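Local coordinates for putative uncharacterized protein (Cricetid herpesvirus 2, PDB 4ZKQ), which binds chemokines and probably serves the rodent gammaherpesvirus as a decoy receptor that keeps them from host receptors, at residues Arg20-Asp25 with Leu75-Thr80; Cys52-Tyr57 with Pro307-Val312. One frame throughout, in Å; residues are numbered along the deposited sequence.

How the contacts relate
From the N terminus, the chain first lays down 20-25, which runs into edge strand 23-26 of a seven-stranded mixed sheet. After helix 44-51 it returns as strand 54-59, antiparallel beside that edge strand. Segment 75-80 then closes the 49-residue loop of contact 1 from the connection between strands 68-74 and 85-94. Contact 2 closes a far longer loop, 249 residues, when strand 308-315 of the large ten-stranded sheet comes up to 52-57. The segments alternate along the chain, so the two loops cross. Lys54 of contact 2 links them: its NZ makes a salt bridge to Asp78 OD2 of contact 1, at 2.8 Å, and a weak hydrogen bond to Gln24 OE1.

Contact 1 (Arg20-Asp25 with Leu75-Thr80); sequences RLLTQD and LSTDIT
The Gln24 amide and the Asp78 carboxylate meet oxygen to oxygen, OE1 to OD2 at 3.6 Å, their planes 73° apart. OE1 therefore stands well off one face of the carboxylate, while OD2 lies beyond OE1 and only slightly off the plane of the amide. Gln24 gets there with CG between the backbone N and the carbonyl carbon (chi1 63°) and an extended chain beyond. The setting is the outer strand, 23-26, of the seven-stranded mixed sheet, facing the loop that leads from strand 68-74 of a four-stranded sheet back into strand 85-94 of that same seven-stranded sheet. Two lysines probably offset the crowding of these acceptors. Lys54 NZ, on the same side of the carboxylate plane as OE1, forms a salt bridge to OD2 and a weak hydrogen bond to Gln24 OE1; Lys215 makes a salt bridge to Asp78 OD1 and a hydrogen bond to the amide oxygen. NE2 of Gln24 is held by Ser385 O and Glu384 OE1, so the amide is gripped at both ends and its flip is settled. A small apolar contact lies alongside: Leu22 CD1 approaches Thr77 CG2 to 4.3 Å, with both side chains resting on Trp180.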
ATOM      1  N   ARG A  20      -1.522  19.699   5.351  1.00 12.85           N
ATOM      2  CA  ARG A  20      -2.419  19.274   4.280  1.00 14.34           C
ATOM      3  C   ARG A  20      -1.854  18.068   3.502  1.00 11.82           C
ATOM      4  O   ARG A  20      -2.117  17.895   2.310  1.00 11.09           O
ATOM      5  CB  ARG A  20      -2.698  20.461   3.342  1.00 15.98           C
ATOM      6  CG  ARG A  20      -3.573  21.553   3.975  1.00 13.41           C
ATOM      7  CD  ARG A  20      -3.632  22.841   3.140  1.00 15.66           C
ATOM      8  NE  ARG A  20      -2.294  23.344   2.855  1.00 17.19           N
ATOM      9  CZ  ARG A  20      -1.458  23.826   3.771  1.00 19.21           C
ATOM     10  NH1 ARG A  20      -1.810  23.899   5.049  1.00 17.09           N
ATOM     11  NH2 ARG A  20      -0.258  24.241   3.404  1.00 19.20           N
ATOM     12  N   LEU A  21      -1.103  17.224   4.201  1.00 12.70           N
ATOM     13  CA  LEU A  21      -0.521  16.011   3.624  1.00  9.78           C
ATOM     14  C   LEU A  21      -1.392  14.784   3.897  1.00 12.81           C
ATOM     15  O   LEU A  21      -2.357  14.857   4.655  1.00 11.39           O
ATOM     16  CB  LEU A  21       0.878  15.789   4.195  1.00 14.73           C
ATOM     17  CG  LEU A  21       1.841  16.964   4.026  1.00 14.06           C
ATOM     18  CD1 LEU A  21       3.173  16.616   4.652  1.00 16.09           C
ATOM     19  CD2 LEU A  21       2.018  17.331   2.553  1.00 16.79           C
ATOM     20  N   LEU A  22      -1.051  13.657   3.279  1.00 10.51           N
ATOM     21  CA  LEU A  22      -1.727  12.399   3.576  1.00 12.93           C
ATOM     22  C   LEU A  22      -1.562  12.067   5.044  1.00 10.84           C
ATOM     23  O   LEU A  22      -0.543  12.403   5.644  1.00 10.03           O
ATOM     24  CB  LEU A  22      -1.167  11.243   2.737  1.00 12.56           C
ATOM     25  CG  LEU A  22      -1.112  11.414   1.219  1.00 11.52           C
ATOM     26  CD1 LEU A  22      -0.413  10.223   0.602  1.00 18.66           C
ATOM     27  CD2 LEU A  22      -2.498  11.578   0.624  1.00 12.25           C
ATOM     28  N   THR A  23      -2.558  11.399   5.617  1.00 11.27           N
ATOM     29  CA  THR A  23      -2.453  10.904   6.985  1.00 10.57           C
ATOM     30  C   THR A  23      -3.028   9.501   7.039  1.00 10.17           C
ATOM     31  O   THR A  23      -3.724   9.068   6.115  1.00 11.54           O
ATOM     32  CB  THR A  23      -3.194  11.810   7.999  1.00 10.46           C
ATOM     33  OG1 THR A  23      -4.588  11.854   7.682  1.00 13.59           O
ATOM     34  CG2 THR A  23      -2.631  13.231   7.984  1.00 18.65           C
ATOM     35  N   GLN A  24      -2.750   8.790   8.122  1.00  9.68           N
ATOM     36  CA  GLN A  24      -3.274   7.442   8.264  1.00 12.06           C
ATOM     37  C   GLN A  24      -3.796   7.165   9.666  1.00 16.07           C
ATOM     38  O   GLN A  24      -3.307   7.734  10.646  1.00 10.82           O
ATOM     39  CB  GLN A  24      -2.203   6.417   7.890  1.00 13.17           C
ATOM     40  CG  GLN A  24      -0.961   6.431   8.782  1.00 12.33           C
ATOM     41  CD  GLN A  24       0.007   5.320   8.440  1.00 13.35           C
ATOM     42  OE1 GLN A  24       0.287   5.066   7.272  1.00 14.37           O
ATOM     43  NE2 GLN A  24       0.518   4.641   9.462  1.00 14.46           N
ATOM     44  N   ASP A  25      -4.821   6.319   9.725  1.00 11.54           N
ATOM     45  CA  ASP A  25      -5.297   5.711  10.964  1.00 12.47           C
ATOM     46  C   ASP A  25      -4.979   4.232  10.940  1.00 14.47           C
ATOM     47  O   ASP A  25      -5.152   3.584   9.902  1.00 14.12           O
ATOM     48  CB  ASP A  25      -6.808   5.868  11.134  1.00 10.90           C
ATOM     49  CG  ASP A  25      -7.237   7.307  11.348  1.00 15.99           C
ATOM     50  OD1 ASP A  25      -6.416   8.114  11.826  1.00 18.94           O
ATOM     51  OD2 ASP A  25      -8.406   7.618  11.042  1.00 17.39           O
ATOM     52  N   LEU A  75      -1.867   1.375  -5.534  1.00 12.66           N
ATOM     53  CA  LEU A  75      -2.615   0.335  -4.839  1.00 13.35           C
ATOM     54  C   LEU A  75      -2.207   0.314  -3.367  1.00 20.54           C
ATOM     55  O   LEU A  75      -3.010  -0.040  -2.509  1.00 19.96           O
ATOM     56  CB  LEU A  75      -2.423  -1.031  -5.503  1.00 16.99           C
ATOM     57  CG  LEU A  75      -3.020  -1.169  -6.913  1.00 18.07           C
ATOM     58  CD1 LEU A  75      -3.088  -2.632  -7.320  1.00 24.58           C
ATOM     59  CD2 LEU A  75      -4.405  -0.548  -7.055  1.00 14.59           C
ATOM     60  N   SER A  76      -0.973   0.732  -3.078  1.00 15.61           N
ATOM     61  CA  SER A  76      -0.555   1.007  -1.702  1.00 23.74           C
ATOM     62  C   SER A  76       0.302   2.279  -1.661  1.00 22.40           C
ATOM     63  O   SER A  76       1.277   2.372  -2.400  1.00 17.81           O
ATOM     64  CB  SER A  76       0.229  -0.185  -1.140  1.00 28.89           C
ATOM     65  OG  SER A  76       0.691   0.077   0.175  1.00 50.83           O
ATOM     66  N   THR A  77      -0.035   3.261  -0.821  1.00 19.33           N
ATOM     67  CA  THR A  77       0.795   4.467  -0.764  1.00 21.93           C
ATOM     68  C   THR A  77       2.125   4.219  -0.059  1.00 17.97           C
ATOM     69  O   THR A  77       3.120   4.876  -0.353  1.00 23.35           O
ATOM     70  CB  THR A  77       0.084   5.659  -0.067  1.00 29.34           C
ATOM     71  OG1 THR A  77      -0.457   5.247   1.197  1.00 39.53           O
ATOM     72  CG2 THR A  77      -0.994   6.233  -0.990  1.00 41.60           C
ATOM     73  N   ASP A  78       2.157   3.253   0.850  1.00 15.79           N
ATOM     74  CA  ASP A  78       3.360   3.063   1.647  1.00 21.56           C
ATOM     75  C   ASP A  78       4.223   1.910   1.151  1.00 23.70           C
ATOM     76  O   ASP A  78       3.756   0.995   0.468  1.00 21.11           O
ATOM     77  CB  ASP A  78       2.987   2.843   3.108  1.00 18.75           C
ATOM     78  CG  ASP A  78       2.079   3.936   3.639  1.00 14.16           C
ATOM     79  OD1 ASP A  78       2.470   5.121   3.577  1.00 16.71           O
ATOM     80  OD2 ASP A  78       0.978   3.606   4.106  1.00 17.77           O
ATOM     81  N   ILE A  79       5.497   1.973   1.511  1.00 18.36           N
ATOM     82  CA  ILE A  79       6.424   0.905   1.211  1.00 43.42           C
ATOM     83  C   ILE A  79       6.389  -0.070   2.372  1.00 57.37           C
ATOM     84  O   ILE A  79       6.653   0.311   3.522  1.00 27.95           O
ATOM     85  CB  ILE A  79       7.860   1.438   0.993  1.00 67.97           C
ATOM     86  CG1 ILE A  79       7.907   2.364  -0.226  1.00 53.46           C
ATOM     87  CG2 ILE A  79       8.861   0.292   0.842  1.00 42.75           C
ATOM     88  CD1 ILE A  79       9.283   2.926  -0.517  1.00 55.84           C
ATOM     89  N   THR A  80       6.009  -1.311   2.087  1.00 25.06           N
ATOM     90  CA  THR A  80       6.254  -2.382   3.049  1.00 19.31           C
ATOM     91  C   THR A  80       7.036  -3.475   2.343  1.00 18.93           C
ATOM     92  O   THR A  80       8.183  -3.736   2.683  1.00 20.47           O
ATOM     93  CB  THR A  80       4.963  -2.963   3.656  1.00 24.67           C
ATOM     94  OG1 THR A  80       4.269  -1.942   4.383  1.00 21.03           O
ATOM     95  CG2 THR A  80       5.304  -4.099   4.624  1.00 19.24           C
TER

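Contact 2 (Cys52-Tyr57 with Pro307-Val312); sequences CDKITY and PVLASV
Lys54 and Leu309 cross at about a right angle, and the leucine brings one methyl, CD2, against the flank of the lysine chain. The contact joins two beta sheets: Lys54 begins strand 54-59 of the seven-stranded mixed sheet, just past helix 44-51, and Leu309 sits on strand 308-315 of the ten-stranded one. They meet through side chains; the closest CA atoms, of Asp53 and Leu309, are 7.6 Å apart. CD2 of Leu309 lies 4.0 Å from Lys54 CB and equally far from Lys54 CD, so the methyl spans alternate carbons of the extended aliphatic chain. The Leu309 side chain sets out toward 52-57, and chi1 (-179°) places its CG anti to the backbone N; its second methyl, CD1, rests 4.3 Å from Asp53 CB. The carboxylate of Asp53 turns away from the leucine: OD1 pairs with Arg29 NE in a salt bridge and OD2 accepts from Gly175 N. All three touching residues are buried, with Ile26 of the neighbouring edge strand packing on Leu309 as well. At Cys52, next to Asp53, a disulfide to Cys177 fastens the end of the helix to strand 175-181. The buried lysine charge is met from the far sheet too, where strand 378-384, antiparallel to 308-315, supplies Glu384 OE1 for a salt bridge to Lys54 NZ.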
ATOM      1  N   CYS A  52     -10.601  -3.484   6.679  1.00 11.11           N
ATOM      2  CA  CYS A  52      -9.379  -2.679   6.712  1.00  9.86           C
ATOM      3  C   CYS A  52      -8.690  -2.707   8.072  1.00 11.17           C
ATOM      4  O   CYS A  52      -9.345  -2.604   9.102  1.00 14.27           O
ATOM      5  CB  CYS A  52      -9.700  -1.230   6.335  1.00 12.67           C
ATOM      6  SG  CYS A  52     -10.195  -1.000   4.596  1.00 13.88           S
ATOM      7  N   ASP A  53      -7.362  -2.822   8.059  1.00 11.31           N
ATOM      8  CA  ASP A  53      -6.561  -2.785   9.282  1.00 14.02           C
ATOM      9  C   ASP A  53      -5.859  -1.443   9.412  1.00 14.29           C
ATOM     10  O   ASP A  53      -5.410  -1.060  10.490  1.00 11.05           O
ATOM     11  CB  ASP A  53      -5.552  -3.939   9.284  1.00 12.83           C
ATOM     12  CG  ASP A  53      -6.230  -5.294   9.247  1.00 13.11           C
ATOM     13  OD1 ASP A  53      -6.925  -5.616  10.234  1.00 14.82           O
ATOM     14  OD2 ASP A  53      -6.101  -6.021   8.233  1.00 13.59           O
ATOM     15  N   LYS A  54      -5.812  -0.712   8.305  1.00 10.57           N
ATOM     16  CA  LYS A  54      -5.167   0.580   8.260  1.00 11.77           C
ATOM     17  C   LYS A  54      -5.783   1.369   7.114  1.00 14.73           C
ATOM     18  O   LYS A  54      -6.185   0.780   6.111  1.00 12.05           O
ATOM     19  CB  LYS A  54      -3.658   0.395   8.077  1.00 15.92           C
ATOM     20  CG  LYS A  54      -2.924   1.558   7.453  1.00 21.66           C
ATOM     21  CD  LYS A  54      -1.424   1.279   7.397  1.00 17.24           C
ATOM     22  CE  LYS A  54      -0.745   2.159   6.380  1.00 21.03           C
ATOM     23  NZ  LYS A  54       0.731   2.122   6.503  1.00 18.94           N
ATOM     24  N   ILE A  55      -5.868   2.689   7.257  1.00  9.45           N
ATOM     25  CA  ILE A  55      -6.399   3.508   6.179  1.00 10.79           C
ATOM     26  C   ILE A  55      -5.639   4.829   6.032  1.00 11.32           C
ATOM     27  O   ILE A  55      -5.302   5.488   7.011  1.00 10.87           O
ATOM     28  CB  ILE A  55      -7.899   3.775   6.379  1.00 10.34           C
ATOM     29  CG1 ILE A  55      -8.491   4.439   5.129  1.00 15.26           C
ATOM     30  CG2 ILE A  55      -8.150   4.601   7.638  1.00 15.00           C
ATOM     31  CD1 ILE A  55      -9.999   4.383   5.087  1.00 19.44           C
ATOM     32  N   THR A  56      -5.357   5.174   4.781  1.00 12.91           N
ATOM     33  CA  THR A  56      -4.681   6.413   4.428  1.00 10.79           C
ATOM     34  C   THR A  56      -5.699   7.310   3.747  1.00 14.22           C
ATOM     35  O   THR A  56      -6.454   6.846   2.899  1.00 12.54           O
ATOM     36  CB  THR A  56      -3.483   6.160   3.497  1.00 13.46           C
ATOM     37  OG1 THR A  56      -2.446   5.481   4.221  1.00 15.15           O
ATOM     38  CG2 THR A  56      -2.914   7.475   2.924  1.00 10.75           C
ATOM     39  N   TYR A  57      -5.742   8.578   4.148  1.00 12.22           N
ATOM     40  CA  TYR A  57      -6.663   9.545   3.565  1.00 11.97           C
ATOM     41  C   TYR A  57      -5.925  10.453   2.581  1.00 11.24           C
ATOM     42  O   TYR A  57      -4.790  10.859   2.834  1.00 11.86           O
ATOM     43  CB  TYR A  57      -7.318  10.396   4.655  1.00 11.61           C
ATOM     44  CG  TYR A  57      -7.954   9.608   5.765  1.00 13.24           C
ATOM     45  CD1 TYR A  57      -9.249   9.117   5.640  1.00 18.60           C
ATOM     46  CD2 TYR A  57      -7.270   9.360   6.949  1.00 10.86           C
ATOM     47  CE1 TYR A  57      -9.840   8.394   6.661  1.00 16.23           C
ATOM     48  CE2 TYR A  57      -7.852   8.637   7.971  1.00 14.17           C
ATOM     49  CZ  TYR A  57      -9.137   8.159   7.822  1.00 17.48           C
ATOM     50  OH  TYR A  57      -9.727   7.445   8.843  1.00 20.23           O
ATOM     51  N   PRO A 307      -4.510   1.431  17.817  1.00 22.40           N
ATOM     52  CA  PRO A 307      -3.604   0.296  17.666  1.00 18.08           C
ATOM     53  C   PRO A 307      -2.314   0.615  16.928  1.00 16.05           C
ATOM     54  O   PRO A 307      -2.160   1.659  16.282  1.00 15.49           O
ATOM     55  CB  PRO A 307      -4.433  -0.714  16.861  1.00 21.26           C
ATOM     56  CG  PRO A 307      -5.832  -0.244  16.957  1.00 24.65           C
ATOM     57  CD  PRO A 307      -5.756   1.228  17.062  1.00 23.58           C
ATOM     58  N   VAL A 308      -1.391  -0.329  17.049  1.00 16.48           N
ATOM     59  CA  VAL A 308      -0.179  -0.374  16.253  1.00 13.67           C
ATOM     60  C   VAL A 308      -0.307  -1.553  15.299  1.00 18.76           C
ATOM     61  O   VAL A 308      -0.760  -2.632  15.698  1.00 18.09           O
ATOM     62  CB  VAL A 308       1.079  -0.516  17.145  1.00 14.67           C
ATOM     63  CG1 VAL A 308       2.276  -1.094  16.367  1.00 15.27           C
ATOM     64  CG2 VAL A 308       1.432   0.824  17.773  1.00 21.64           C
ATOM     65  N   LEU A 309       0.054  -1.330  14.038  1.00 13.52           N
ATOM     66  CA  LEU A 309       0.063  -2.380  13.035  1.00 14.08           C
ATOM     67  C   LEU A 309       1.495  -2.831  12.830  1.00 16.09           C
ATOM     68  O   LEU A 309       2.383  -2.003  12.629  1.00 16.18           O
ATOM     69  CB  LEU A 309      -0.532  -1.897  11.713  1.00 10.44           C
ATOM     70  CG  LEU A 309      -0.585  -2.925  10.585  1.00 13.78           C
ATOM     71  CD1 LEU A 309      -1.590  -4.029  10.888  1.00 15.89           C
ATOM     72  CD2 LEU A 309      -0.921  -2.256   9.265  1.00 17.26           C
ATOM     73  N   ALA A 310       1.718  -4.138  12.907  1.00 13.00           N
ATOM     74  CA  ALA A 310       3.040  -4.698  12.677  1.00 13.55           C
ATOM     75  C   ALA A 310       3.000  -5.565  11.430  1.00 13.76           C
ATOM     76  O   ALA A 310       2.176  -6.472  11.328  1.00 14.23           O
ATOM     77  CB  ALA A 310       3.508  -5.505  13.894  1.00 17.30           C
ATOM     78  N   SER A 311       3.868  -5.254  10.466  1.00 13.70           N
ATOM     79  CA  SER A 311       3.992  -6.041   9.247  1.00 13.41           C
ATOM     80  C   SER A 311       5.397  -6.605   9.199  1.00 16.01           C
ATOM     81  O   SER A 311       6.357  -5.870   9.402  1.00 13.75           O
ATOM     82  CB  SER A 311       3.732  -5.193   7.999  1.00 20.73           C
ATOM     83  OG  SER A 311       2.541  -4.440   8.110  1.00 20.49           O
ATOM     84  N   VAL A 312       5.521  -7.896   8.921  1.00 14.80           N
ATOM     85  CA  VAL A 312       6.838  -8.508   8.803  1.00 18.67           C
ATOM     86  C   VAL A 312       6.861  -9.413   7.593  1.00 17.61           C
ATOM     87  O   VAL A 312       5.903 -10.138   7.325  1.00 20.52           O
ATOM     88  CB  VAL A 312       7.221  -9.299  10.076  1.00 19.25           C
ATOM     89  CG1 VAL A 312       6.215 -10.403  10.361  1.00 18.31           C
ATOM     90  CG2 VAL A 312       8.642  -9.864   9.966  1.00 21.83           C
TER